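Local coordinates for 2-oxoglutarate-dependent dioxygenase tropC (PDB 6XJJ), which catalyses, as a non-haem iron and 2-oxoglutarate-dependent dioxygenase, an oxidative step in the biosynthesis of fungal tropolones, at residues 107-112 / 164-169; 118-123 / 141-146; 191-196 / 210-215; 290-295 / 324-329. One frame throughout, in Å; residues are numbered along the deposited sequence.

Contact 1: 107-112 / 164-169; sequences MKISVD and LWPEGL
Ile109 meets three consecutive residues, Leu164, Trp165 and Pro166, and shows how a branched side chain can join two loops. Its CG1 lies between the backbone N and the carbonyl carbon (chi1 58°), which directs CD1 to the proline, 3.8 Å from Pro166 N and 4.0 Å from Pro166 CD. The other branch, CG2, comes to 3.7 Å from Trp165 O, while Ile109 CB faces Leu164 CB at 4.0 Å. Leu164 returns the contact with one methyl, its CD1 resting 3.7 Å from Ile109 O.

Farther out, Lys108 runs extended beyond CG and crosses the extended chain of Glu167 at a slant. Lys108 NZ makes a salt bridge with Glu167 OE2 at 3.4 Å, and the hydrogen bond within it is weak; Lys108 CD is equally near that oxygen. The segments belong to the loop after helix 103-107 and the one leading into helix 171-204, where Pro166 begins a type I turn; Phe98 of helix 85-99 packs on both Ile109 and Pro166. Cohesion here is therefore mainly apolar and buried around Ile109, with the exposed ion pair probably contributing a modest electrostatic attraction at the surface.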
loop_
_atom_site.group_PDB
_atom_site.type_symbol
_atom_site.label_atom_id
_atom_site.label_comp_id
_atom_site.label_asym_id
_atom_site.label_seq_id
_atom_site.Cartn_x
_atom_site.Cartn_y
_atom_site.Cartn_z
ATOM N N MET A 107 -1.197 13.031 -19.057
ATOM C CA MET A 107 -2.502 12.620 -19.562
ATOM C C MET A 107 -2.395 11.742 -20.803
ATOM O O MET A 107 -3.364 11.054 -21.139
ATOM C CB MET A 107 -3.353 13.859 -19.856
ATOM C CG MET A 107 -3.803 14.632 -18.611
ATOM S SD MET A 107 -5.011 13.750 -17.591
ATOM C CE MET A 107 -6.446 13.772 -18.656
ATOM N N LYS A 108 -1.246 11.742 -21.490
ATOM C CA LYS A 108 -1.056 10.830 -22.615
ATOM C C LYS A 108 -1.103 9.365 -22.198
ATOM O O LYS A 108 -1.302 8.499 -23.057
ATOM C CB LYS A 108 0.264 11.133 -23.327
ATOM C CG LYS A 108 0.202 12.310 -24.293
ATOM C CD LYS A 108 1.576 12.671 -24.849
ATOM C CE LYS A 108 1.462 13.721 -25.946
ATOM N NZ LYS A 108 2.783 14.218 -26.426
ATOM N N ILE A 109 -0.930 9.067 -20.910
ATOM C CA ILE A 109 -1.105 7.708 -20.402
ATOM C C ILE A 109 -2.154 7.724 -19.299
ATOM O O ILE A 109 -2.066 6.958 -18.331
ATOM C CB ILE A 109 0.220 7.108 -19.890
ATOM C CG1 ILE A 109 0.816 7.983 -18.781
ATOM C CG2 ILE A 109 1.192 6.927 -21.041
ATOM C CD1 ILE A 109 1.994 7.349 -18.060
ATOM N N SER A 110 -3.148 8.602 -19.436
ATOM C CA SER A 110 -4.229 8.672 -18.462
ATOM C C SER A 110 -4.949 7.331 -18.373
ATOM O O SER A 110 -5.015 6.567 -19.340
ATOM C CB SER A 110 -5.212 9.781 -18.836
ATOM O OG SER A 110 -5.810 9.536 -20.097
ATOM N N VAL A 111 -5.510 7.058 -17.191
ATOM C CA VAL A 111 -6.000 5.716 -16.877
ATOM C C VAL A 111 -7.096 5.284 -17.847
ATOM O O VAL A 111 -7.245 4.088 -18.132
ATOM C CB VAL A 111 -6.484 5.667 -15.409
ATOM C CG1 VAL A 111 -7.789 6.437 -15.224
ATOM C CG2 VAL A 111 -6.604 4.225 -14.910
ATOM N N ASP A 112 -7.876 6.231 -18.372
ATOM C CA ASP A 112 -8.943 5.885 -19.305
ATOM C C ASP A 112 -8.422 5.349 -20.635
ATOM O O ASP A 112 -9.225 4.874 -21.444
ATOM C CB ASP A 112 -9.830 7.105 -19.567
ATOM C CG ASP A 112 -9.047 8.279 -20.112
ATOM O OD1 ASP A 112 -7.802 8.193 -20.126
ATOM O OD2 ASP A 112 -9.661 9.281 -20.533
ATOM N N LEU A 164 1.063 1.123 -18.408
ATOM C CA LEU A 164 1.330 2.239 -19.303
ATOM C C LEU A 164 2.527 3.015 -18.780
ATOM O O LEU A 164 2.604 3.320 -17.586
ATOM C CB LEU A 164 0.129 3.174 -19.439
ATOM C CG LEU A 164 -1.150 2.614 -20.059
ATOM C CD1 LEU A 164 -2.146 3.749 -20.253
ATOM C CD2 LEU A 164 -0.879 1.892 -21.360
ATOM N N TRP A 165 3.448 3.344 -19.679
ATOM C CA TRP A 165 4.688 3.967 -19.271
ATOM C C TRP A 165 4.890 5.285 -20.006
ATOM O O TRP A 165 4.578 5.383 -21.197
ATOM C CB TRP A 165 5.882 3.045 -19.545
ATOM C CG TRP A 165 5.844 1.744 -18.770
ATOM C CD1 TRP A 165 5.504 0.517 -19.252
ATOM C CD2 TRP A 165 6.117 1.561 -17.372
ATOM N NE1 TRP A 165 5.570 -0.424 -18.255
ATOM C CE2 TRP A 165 5.941 0.192 -17.088
ATOM C CE3 TRP A 165 6.501 2.421 -16.335
ATOM C CZ2 TRP A 165 6.135 -0.340 -15.809
ATOM C CZ3 TRP A 165 6.693 1.893 -15.066
ATOM C CH2 TRP A 165 6.511 0.525 -14.816
ATOM N N PRO A 166 5.414 6.308 -19.333
ATOM C CA PRO A 166 5.554 7.617 -19.982
ATOM C C PRO A 166 6.651 7.606 -21.038
ATOM O O PRO A 166 7.796 7.238 -20.764
ATOM C CB PRO A 166 5.898 8.553 -18.818
ATOM C CG PRO A 166 6.564 7.675 -17.821
ATOM C CD PRO A 166 5.901 6.331 -17.940
ATOM N N GLU A 167 6.289 8.025 -22.253
ATOM C CA GLU A 167 7.247 8.052 -23.353
ATOM C C GLU A 167 8.429 8.966 -23.063
ATOM O O GLU A 167 9.534 8.729 -23.564
ATOM C CB GLU A 167 6.562 8.511 -24.637
ATOM C CG GLU A 167 5.987 9.919 -24.547
ATOM C CD GLU A 167 5.320 10.355 -25.834
ATOM O OE1 GLU A 167 5.558 9.703 -26.871
ATOM O OE2 GLU A 167 4.575 11.358 -25.815
ATOM N N GLY A 168 8.217 10.025 -22.294
ATOM C CA GLY A 168 9.244 11.020 -22.064
ATOM C C GLY A 168 10.289 10.673 -21.029
ATOM O O GLY A 168 11.171 11.497 -20.762
ATOM N N LEU A 169 10.220 9.487 -20.425
ATOM C CA LEU A 169 11.226 9.030 -19.476
ATOM C C LEU A 169 11.895 7.760 -19.991
ATOM O O LEU A 169 11.260 6.926 -20.647
ATOM C CB LEU A 169 10.608 8.781 -18.088
ATOM C CG LEU A 169 10.005 10.000 -17.381
ATOM C CD1 LEU A 169 9.428 9.615 -16.016
ATOM C CD2 LEU A 169 11.018 11.122 -17.236
#

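Contact 2: 118-123 / 141-146; sequences SFRGYE and CFITGA
Gly121 O is approached by two groups of the facing strand: Ile143 N donates a hydrogen bond to it at 2.8 Å, and Phe142 CA, 3.4 Å from Gly121 O, turns a C-H toward it. This is an antiparallel ladder, pairing edge strand 121-123 with strand 139-144 in the large sheet of a fold built, as in other 2-oxoglutarate oxygenases, around a jelly-roll core. Gly121 and Ile143 form one hydrogen-bonded pair, completed by Gly121 N to Ile143 O at 3.1 Å. Glu123 and Cys141 form the next, with Glu123 N at 2.9 Å from Cys141 O and a nearly straight return bond (177° at the hydrogen) from Cys141 N to Glu123 O. Between them Tyr122 and Phe142 make the non-hydrogen-bonded pair, on the face where Phe98 and Phe174 meet the Phe142 ring.

On the other face, Cys141 SG sits between its backbone N and carbonyl carbon (chi1 60°), against CB and OE1 of Glu123; this cysteine side chain is about 11 Å from the bound iron. Ile143 CD1 meets the Phe119 ring obliquely. Beyond the ladder, Arg120 bends at chi2 (-70°) and lies along the chain at Gly145. Its NH2 bonds to Ser159 O, NH1 reaches Ala146 O only weakly, and Gly145 CA stands over the centre of the guanidinium, 3.4 Å from Arg120 CZ.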
loop_
_atom_site.group_PDB
_atom_site.type_symbol
_atom_site.label_atom_id
_atom_site.label_comp_id
_atom_site.label_asym_id
_atom_site.label_seq_id
_atom_site.Cartn_x
_atom_site.Cartn_y
_atom_site.Cartn_z
ATOM N N SER A 118 -8.124 -3.055 -17.305
ATOM C CA SER A 118 -6.854 -2.675 -16.713
ATOM C C SER A 118 -6.946 -1.215 -16.323
ATOM O O SER A 118 -7.205 -0.352 -17.169
ATOM C CB SER A 118 -5.701 -2.888 -17.688
ATOM O OG SER A 118 -5.545 -4.260 -17.992
ATOM N N PHE A 119 -6.770 -0.939 -15.040
ATOM C CA PHE A 119 -6.881 0.418 -14.528
ATOM C C PHE A 119 -5.447 0.837 -14.215
ATOM O O PHE A 119 -4.975 0.751 -13.078
ATOM C CB PHE A 119 -7.844 0.456 -13.295
ATOM C CG PHE A 119 -8.181 1.836 -12.817
ATOM C CD1 PHE A 119 -9.165 2.573 -13.450
ATOM C CD2 PHE A 119 -7.540 2.387 -11.718
ATOM C CE1 PHE A 119 -9.499 3.839 -13.010
ATOM C CE2 PHE A 119 -7.867 3.656 -11.276
ATOM C CZ PHE A 119 -8.849 4.383 -11.923
ATOM N N ARG A 120 -4.738 1.250 -15.269
ATOM C CA ARG A 120 -3.307 1.519 -15.230
ATOM C C ARG A 120 -3.036 2.869 -15.876
ATOM O O ARG A 120 -3.698 3.251 -16.843
ATOM C CB ARG A 120 -2.508 0.454 -15.988
ATOM C CG ARG A 120 -2.757 -0.960 -15.539
ATOM C CD ARG A 120 -2.189 -1.267 -14.165
ATOM N NE ARG A 120 -2.515 -2.643 -13.814
ATOM C CZ ARG A 120 -1.823 -3.703 -14.217
ATOM N NH1 ARG A 120 -0.747 -3.553 -14.975
ATOM N NH2 ARG A 120 -2.212 -4.916 -13.858
ATOM N N GLY A 121 -2.037 3.574 -15.355
ATOM C CA GLY A 121 -1.637 4.849 -15.920
ATOM C C GLY A 121 -1.822 6.018 -14.971
ATOM O O GLY A 121 -1.754 5.849 -13.749
ATOM N N TYR A 122 -2.073 7.205 -15.520
ATOM C CA TYR A 122 -2.124 8.434 -14.744
ATOM C C TYR A 122 -3.561 8.824 -14.421
ATOM O O TYR A 122 -4.451 8.725 -15.269
ATOM C CB TYR A 122 -1.437 9.571 -15.503
ATOM C CG TYR A 122 -1.594 10.921 -14.849
ATOM C CD1 TYR A 122 -0.916 11.232 -13.678
ATOM C CD2 TYR A 122 -2.404 11.892 -15.417
ATOM C CE1 TYR A 122 -1.059 12.462 -13.085
ATOM C CE2 TYR A 122 -2.551 13.130 -14.830
ATOM C CZ TYR A 122 -1.872 13.408 -13.666
ATOM O OH TYR A 122 -2.002 14.632 -13.073
ATOM N N GLU A 123 -3.775 9.278 -13.187
ATOM C CA GLU A 123 -5.071 9.789 -12.756
ATOM C C GLU A 123 -4.830 11.159 -12.146
ATOM O O GLU A 123 -4.042 11.275 -11.184
ATOM C CB GLU A 123 -5.756 8.860 -11.750
ATOM C CG GLU A 123 -7.179 9.290 -11.405
ATOM C CD GLU A 123 -7.892 8.292 -10.517
ATOM O OE1 GLU A 123 -7.265 7.286 -10.125
ATOM O OE2 GLU A 123 -9.087 8.501 -10.222
ATOM N N CYS A 141 -2.008 10.600 -8.864
ATOM C CA CYS A 141 -1.445 9.254 -8.753
ATOM C C CYS A 141 -1.140 8.621 -10.109
ATOM O O CYS A 141 -1.749 8.940 -11.134
ATOM C CB CYS A 141 -2.361 8.305 -7.954
ATOM S SG CYS A 141 -4.033 8.012 -8.595
ATOM N N PHE A 142 -0.179 7.688 -10.071
ATOM C CA PHE A 142 0.231 6.841 -11.190
ATOM C C PHE A 142 0.128 5.391 -10.739
ATOM O O PHE A 142 0.611 5.044 -9.657
ATOM C CB PHE A 142 1.665 7.170 -11.638
ATOM C CG PHE A 142 2.241 6.210 -12.660
ATOM C CD1 PHE A 142 1.836 6.250 -13.987
ATOM C CD2 PHE A 142 3.234 5.304 -12.299
ATOM C CE1 PHE A 142 2.382 5.376 -14.925
ATOM C CE2 PHE A 142 3.787 4.435 -13.237
ATOM C CZ PHE A 142 3.358 4.473 -14.548
ATOM N N ILE A 143 -0.485 4.548 -11.570
ATOM C CA ILE A 143 -0.941 3.222 -11.162
ATOM C C ILE A 143 -0.225 2.164 -11.994
ATOM O O ILE A 143 -0.220 2.238 -13.228
ATOM C CB ILE A 143 -2.465 3.088 -11.322
ATOM C CG1 ILE A 143 -3.166 4.160 -10.485
ATOM C CG2 ILE A 143 -2.927 1.707 -10.878
ATOM C CD1 ILE A 143 -4.640 4.339 -10.799
ATOM N N THR A 144 0.364 1.180 -11.317
ATOM C CA THR A 144 0.941 0.013 -11.968
ATOM C C THR A 144 0.335 -1.258 -11.386
ATOM O O THR A 144 -0.335 -1.245 -10.351
ATOM C CB THR A 144 2.468 -0.031 -11.809
ATOM O OG1 THR A 144 2.808 -0.008 -10.419
ATOM C CG2 THR A 144 3.117 1.138 -12.514
ATOM N N GLY A 145 0.577 -2.361 -12.085
ATOM C CA GLY A 145 0.277 -3.687 -11.586
ATOM C C GLY A 145 1.297 -4.666 -12.125
ATOM O O GLY A 145 2.328 -4.238 -12.655
ATOM N N ALA A 146 1.053 -5.968 -11.989
ATOM C CA ALA A 146 1.970 -6.943 -12.563
ATOM C C ALA A 146 1.931 -6.840 -14.081
ATOM O O ALA A 146 0.869 -6.639 -14.676
ATOM C CB ALA A 146 1.613 -8.363 -12.115
#

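Contact 3: 191-196 / 210-215; sequences TIVRIL and VLNDIL
Val193 and Leu211 bring the backbones together, their CA atoms 6.7 Å apart, where helical residues 191-196 pass the loop of residues 210-215, partly 3-10 in form. Val193 is the main wedge, and its two methyls divide the work. With CG1 anti to the backbone N (chi1 167°), that methyl faces Leu211 and Asn212, 3.9 Å from Leu211 CB and also beside Asn212 OD1. CG2 turns to the later residues, touching Ile214 CD1 at 3.8 Å and meeting Leu215 CD2 tip to tip at 4.1 Å. One turn along the helix, Leu196 CB rests 3.8 Å from Leu211 CD1.

Arg194 closes the margin. Its CG packs on Asn212 OD1, the two side chains crossing at about a right angle, and Leu215 CD1 lies over one face of the guanidinium. No hydrogen bond links the segments, so shape and apolar burial carry the join. Leu318 of strand 311-318 touches Val193, Ile214 and Leu215, bringing the sheet into the same core. Such packing fits the dioxygenase fold, in which a long helix, here 171-204, lies against the large sheet of the jelly-roll core and the chain then loops back to enter it as strand 222-227.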
loop_
_atom_site.group_PDB
_atom_site.type_symbol
_atom_site.label_atom_id
_atom_site.label_comp_id
_atom_site.label_asym_id
_atom_site.label_seq_id
_atom_site.Cartn_x
_atom_site.Cartn_y
_atom_site.Cartn_z
ATOM N N THR A 191 6.478 -12.032 2.961
ATOM C CA THR A 191 6.906 -12.204 4.345
ATOM C C THR A 191 5.782 -11.830 5.308
ATOM O O THR A 191 5.463 -12.581 6.238
ATOM C CB THR A 191 8.147 -11.345 4.611
ATOM O OG1 THR A 191 9.193 -11.718 3.708
ATOM C CG2 THR A 191 8.630 -11.510 6.048
ATOM N N ILE A 192 5.169 -10.663 5.092
ATOM C CA ILE A 192 4.085 -10.203 5.955
ATOM C C ILE A 192 2.958 -11.225 5.990
ATOM O O ILE A 192 2.410 -11.527 7.056
ATOM C CB ILE A 192 3.593 -8.821 5.483
ATOM C CG1 ILE A 192 4.697 -7.780 5.693
ATOM C CG2 ILE A 192 2.336 -8.393 6.242
ATOM C CD1 ILE A 192 4.468 -6.459 4.993
ATOM N N VAL A 193 2.593 -11.773 4.831
ATOM C CA VAL A 193 1.504 -12.744 4.779
ATOM C C VAL A 193 1.809 -13.958 5.645
ATOM O O VAL A 193 0.939 -14.444 6.377
ATOM C CB VAL A 193 1.219 -13.142 3.323
ATOM C CG1 VAL A 193 0.317 -14.360 3.272
ATOM C CG2 VAL A 193 0.555 -11.975 2.597
ATOM N N ARG A 194 3.038 -14.476 5.572
ATOM C CA ARG A 194 3.352 -15.689 6.320
ATOM C C ARG A 194 3.377 -15.429 7.817
ATOM O O ARG A 194 3.073 -16.332 8.606
ATOM C CB ARG A 194 4.694 -16.256 5.867
ATOM C CG ARG A 194 4.744 -16.594 4.395
ATOM C CD ARG A 194 6.042 -17.269 3.999
ATOM N NE ARG A 194 6.176 -17.297 2.546
ATOM C CZ ARG A 194 6.867 -16.410 1.831
ATOM N NH1 ARG A 194 7.566 -15.449 2.428
ATOM N NH2 ARG A 194 6.899 -16.514 0.510
ATOM N N ILE A 195 3.760 -14.218 8.228
ATOM C CA ILE A 195 3.691 -13.851 9.639
ATOM C C ILE A 195 2.235 -13.790 10.095
ATOM O O ILE A 195 1.882 -14.292 11.169
ATOM C CB ILE A 195 4.422 -12.517 9.879
ATOM C CG1 ILE A 195 5.920 -12.673 9.598
ATOM C CG2 ILE A 195 4.209 -12.040 11.308
ATOM C CD1 ILE A 195 6.691 -11.355 9.572
ATOM N N LEU A 196 1.369 -13.177 9.281
ATOM C CA LEU A 196 -0.062 -13.162 9.574
ATOM C C LEU A 196 -0.618 -14.579 9.664
ATOM O O LEU A 196 -1.354 -14.913 10.601
ATOM C CB LEU A 196 -0.801 -12.354 8.503
ATOM C CG LEU A 196 -0.507 -10.849 8.487
ATOM C CD1 LEU A 196 -1.058 -10.171 7.241
ATOM C CD2 LEU A 196 -1.078 -10.177 9.727
ATOM N N VAL A 210 -2.220 -20.893 6.019
ATOM C CA VAL A 210 -3.623 -20.723 5.641
ATOM C C VAL A 210 -3.718 -19.733 4.497
ATOM O O VAL A 210 -4.474 -19.919 3.536
ATOM C CB VAL A 210 -4.485 -20.212 6.813
ATOM C CG1 VAL A 210 -5.941 -20.575 6.552
ATOM C CG2 VAL A 210 -4.032 -20.645 8.197
ATOM N N LEU A 211 -2.962 -18.647 4.610
ATOM C CA LEU A 211 -3.146 -17.464 3.791
ATOM C C LEU A 211 -2.262 -17.462 2.556
ATOM O O LEU A 211 -2.379 -16.553 1.735
ATOM C CB LEU A 211 -2.836 -16.211 4.615
ATOM C CG LEU A 211 -3.534 -16.060 5.971
ATOM C CD1 LEU A 211 -3.041 -14.803 6.669
ATOM C CD2 LEU A 211 -5.048 -16.057 5.870
ATOM N N ASN A 212 -1.368 -18.435 2.407
ATOM C CA ASN A 212 -0.316 -18.302 1.411
ATOM C C ASN A 212 -0.812 -18.438 -0.026
ATOM O O ASN A 212 -0.041 -18.161 -0.949
ATOM C CB ASN A 212 0.779 -19.325 1.690
ATOM C CG ASN A 212 1.497 -19.054 3.002
ATOM O OD1 ASN A 212 1.361 -17.972 3.584
ATOM N ND2 ASN A 212 2.311 -20.008 3.441
ATOM N N ASP A 213 -2.068 -18.824 -0.250
ATOM C CA ASP A 213 -2.560 -18.954 -1.619
ATOM C C ASP A 213 -2.754 -17.613 -2.320
ATOM O O ASP A 213 -2.804 -17.584 -3.554
ATOM C CB ASP A 213 -3.872 -19.738 -1.626
ATOM C CG ASP A 213 -3.663 -21.207 -1.327
ATOM O OD1 ASP A 213 -2.506 -21.667 -1.417
ATOM O OD2 ASP A 213 -4.642 -21.908 -1.001
ATOM N N ILE A 214 -2.890 -16.508 -1.577
ATOM C CA ILE A 214 -2.913 -15.192 -2.213
ATOM C C ILE A 214 -1.563 -14.814 -2.796
ATOM O O ILE A 214 -1.482 -13.869 -3.589
ATOM C CB ILE A 214 -3.343 -14.063 -1.258
ATOM C CG1 ILE A 214 -2.593 -14.178 0.071
ATOM C CG2 ILE A 214 -4.865 -14.014 -1.096
ATOM C CD1 ILE A 214 -2.678 -12.953 0.954
ATOM N N LEU A 215 -0.491 -15.489 -2.401
ATOM C CA LEU A 215 0.789 -15.237 -3.041
ATOM C C LEU A 215 0.904 -15.945 -4.385
ATOM O O LEU A 215 1.803 -15.607 -5.163
ATOM C CB LEU A 215 1.925 -15.660 -2.109
ATOM C CG LEU A 215 1.900 -14.942 -0.755
ATOM C CD1 LEU A 215 2.964 -15.494 0.149
ATOM C CD2 LEU A 215 2.054 -13.436 -0.891
#

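Contact 4: 290-295 / 324-329; sequences HRWTGG and LKIKPL
Trp292 carries this contact with Ile326 and Lys327, and tracing it outward shows how one indole can serve several neighbours. Its CB already lies against Ile326 CG2 (3.5 Å). With CG anti to the backbone N (chi1 172°), the ring is carried past that methyl, which stands over one face as a CH-pi contact: CG2 is 3.4 Å from the centroid of the five-membered ring and 21° off the normal. The methyl stands nearer the CG-CD2 bond than the middle of the indole. Lys327 O lies beside CD1 at the pyrrole edge, near the ring plane. Trp292 NE1 is 3.5 Å from that same Lys327 O, but at an angle too poor for a hydrogen bond. CE2 and CE3 also lie near the Ile326 methyl. At the far end of the benzo ring, CZ2 meets Leu211 on the face away from Ile326, and CZ3 touches Ile214.

The tryptophan backbone takes part as well: Pro328 CA, 3.5 Å from Trp292 O, directs a C-H to it, and Pro328 CG leans on Arg291 O at 3.8 Å. Leu329, the last modelled residue, brings CD1 near Gly294 CA. The tail after strand 311-318 is thus laid along the end of helix 287-292 without one conventional hydrogen bond between the segments; this surface join probably rests on dispersion, with CH-pi and C-H to oxygen contacts.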
loop_
_atom_site.group_PDB
_atom_site.type_symbol
_atom_site.label_atom_id
_atom_site.label_comp_id
_atom_site.label_asym_id
_atom_site.label_seq_id
_atom_site.Cartn_x
_atom_site.Cartn_y
_atom_site.Cartn_z
ATOM N N HIS A 290 -9.994 -8.569 6.544
ATOM C CA HIS A 290 -10.969 -8.443 7.623
ATOM C C HIS A 290 -11.978 -9.584 7.573
ATOM O O HIS A 290 -12.100 -10.375 8.515
ATOM C CB HIS A 290 -11.716 -7.114 7.514
ATOM C CG HIS A 290 -12.508 -6.768 8.736
ATOM N ND1 HIS A 290 -11.958 -6.101 9.806
ATOM C CD2 HIS A 290 -13.771 -7.092 9.105
ATOM C CE1 HIS A 290 -12.869 -5.958 10.751
ATOM N NE2 HIS A 290 -13.974 -6.561 10.356
ATOM N N ARG A 291 -12.737 -9.660 6.471
ATOM C CA ARG A 291 -13.762 -10.688 6.335
ATOM C C ARG A 291 -13.165 -12.080 6.417
ATOM O O ARG A 291 -13.781 -13.002 6.964
ATOM C CB ARG A 291 -14.490 -10.543 5.001
ATOM C CG ARG A 291 -15.345 -9.310 4.813
ATOM C CD ARG A 291 -16.201 -9.527 3.581
ATOM N NE ARG A 291 -15.390 -9.942 2.432
ATOM C CZ ARG A 291 -14.737 -9.118 1.617
ATOM N NH1 ARG A 291 -14.783 -7.805 1.810
ATOM N NH2 ARG A 291 -14.034 -9.614 0.606
ATOM N N TRP A 292 -11.981 -12.260 5.843
ATOM C CA TRP A 292 -11.421 -13.596 5.732
ATOM C C TRP A 292 -10.924 -14.096 7.080
ATOM O O TRP A 292 -11.083 -15.282 7.389
ATOM C CB TRP A 292 -10.392 -13.572 4.593
ATOM C CG TRP A 292 -9.551 -14.754 4.380
ATOM C CD1 TRP A 292 -9.883 -16.056 4.601
ATOM C CD2 TRP A 292 -8.318 -14.776 3.645
ATOM N NE1 TRP A 292 -8.868 -16.882 4.175
ATOM C CE2 TRP A 292 -7.905 -16.121 3.566
ATOM C CE3 TRP A 292 -7.504 -13.783 3.084
ATOM C CZ2 TRP A 292 -6.711 -16.499 2.958
ATOM C CZ3 TRP A 292 -6.312 -14.161 2.487
ATOM C CH2 TRP A 292 -5.929 -15.508 2.429
ATOM N N THR A 293 -10.424 -13.206 7.928
ATOM C CA THR A 293 -10.354 -13.503 9.350
ATOM C C THR A 293 -11.717 -13.206 9.971
ATOM O O THR A 293 -12.665 -12.808 9.287
ATOM C CB THR A 293 -9.240 -12.694 10.016
ATOM O OG1 THR A 293 -9.566 -11.301 9.989
ATOM C CG2 THR A 293 -7.947 -12.879 9.265
ATOM N N GLY A 294 -11.837 -13.383 11.282
ATOM C CA GLY A 294 -13.115 -13.108 11.912
ATOM C C GLY A 294 -13.317 -11.641 12.247
ATOM O O GLY A 294 -14.063 -11.315 13.175
ATOM N N GLY A 295 -12.672 -10.746 11.498
ATOM C CA GLY A 295 -12.345 -9.439 12.034
ATOM C C GLY A 295 -11.131 -9.454 12.934
ATOM O O GLY A 295 -10.811 -8.428 13.548
ATOM N N LEU A 324 -9.672 -16.666 -6.842
ATOM C CA LEU A 324 -9.600 -17.292 -5.529
ATOM C C LEU A 324 -10.823 -16.890 -4.712
ATOM O O LEU A 324 -11.013 -15.705 -4.410
ATOM C CB LEU A 324 -8.310 -16.877 -4.821
ATOM C CG LEU A 324 -7.929 -17.627 -3.547
ATOM C CD1 LEU A 324 -7.566 -19.065 -3.893
ATOM C CD2 LEU A 324 -6.778 -16.939 -2.840
ATOM N N LYS A 325 -11.652 -17.873 -4.365
ATOM C CA LYS A 325 -12.858 -17.634 -3.575
ATOM C C LYS A 325 -12.463 -17.668 -2.105
ATOM O O LYS A 325 -12.261 -18.733 -1.522
ATOM C CB LYS A 325 -13.930 -18.659 -3.931
ATOM C CG LYS A 325 -14.235 -18.645 -5.425
ATOM C CD LYS A 325 -14.793 -17.298 -5.872
ATOM C CE LYS A 325 -14.782 -17.148 -7.374
ATOM N NZ LYS A 325 -15.228 -15.788 -7.775
ATOM N N ILE A 326 -12.345 -16.485 -1.513
ATOM C CA ILE A 326 -11.758 -16.320 -0.189
ATOM C C ILE A 326 -12.790 -16.758 0.847
ATOM O O ILE A 326 -13.881 -16.184 0.924
ATOM C CB ILE A 326 -11.332 -14.860 0.033
ATOM C CG1 ILE A 326 -10.513 -14.338 -1.157
ATOM C CG2 ILE A 326 -10.512 -14.736 1.289
ATOM C CD1 ILE A 326 -9.241 -15.117 -1.455
ATOM N N LYS A 327 -12.457 -17.774 1.651
ATOM C CA LYS A 327 -13.465 -18.297 2.572
ATOM C C LYS A 327 -13.102 -18.032 4.027
ATOM O O LYS A 327 -11.985 -18.356 4.449
ATOM C CB LYS A 327 -13.685 -19.799 2.359
ATOM C CG LYS A 327 -14.525 -20.100 1.141
ATOM C CD LYS A 327 -14.895 -21.559 1.077
ATOM C CE LYS A 327 -15.961 -21.797 0.029
ATOM N NZ LYS A 327 -16.422 -23.205 0.041
ATOM N N PRO A 328 -14.013 -17.458 4.821
ATOM C CA PRO A 328 -13.728 -17.231 6.248
ATOM C C PRO A 328 -13.314 -18.498 6.993
ATOM O O PRO A 328 -13.285 -19.607 6.452
ATOM C CB PRO A 328 -15.053 -16.679 6.788
ATOM C CG PRO A 328 -15.691 -15.996 5.613
ATOM C CD PRO A 328 -15.230 -16.743 4.379
ATOM N N LEU A 329 -12.977 -18.297 8.271
ATOM C CA LEU A 329 -12.573 -19.346 9.220
ATOM C C LEU A 329 -13.142 -20.734 8.942
ATOM O O LEU A 329 -13.021 -21.636 9.781
ATOM C CB LEU A 329 -12.979 -18.934 10.641
ATOM C CG LEU A 329 -12.384 -17.630 11.178
ATOM C CD1 LEU A 329 -12.895 -17.326 12.592
ATOM C CD2 LEU A 329 -10.863 -17.663 11.135
#

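How the contacts relate
The four contacts form two clusters, one toward each end of the molecule. Contact 2 falls within the chain interval spanned by contact 1; their centres are 9 Å apart, and backbone bonds from Ile109 and Val111 to Tyr122 tie the loop of contact 1 to an edge strand in contact 2. Contacts 3 and 4 follow in order along the chain, 13 Å apart between centres, and meet at the indole of helix 287-292. Between clusters the centres are 25 to 36 Å apart. Helix 171-204, entered just after contact 1 and used by contact 3, spans the gap, beside the large sheet. One cluster thus joins loops to an edge of that sheet, while the other gathers the long helix, the loop after it and the C-terminal tail around helix 287-292.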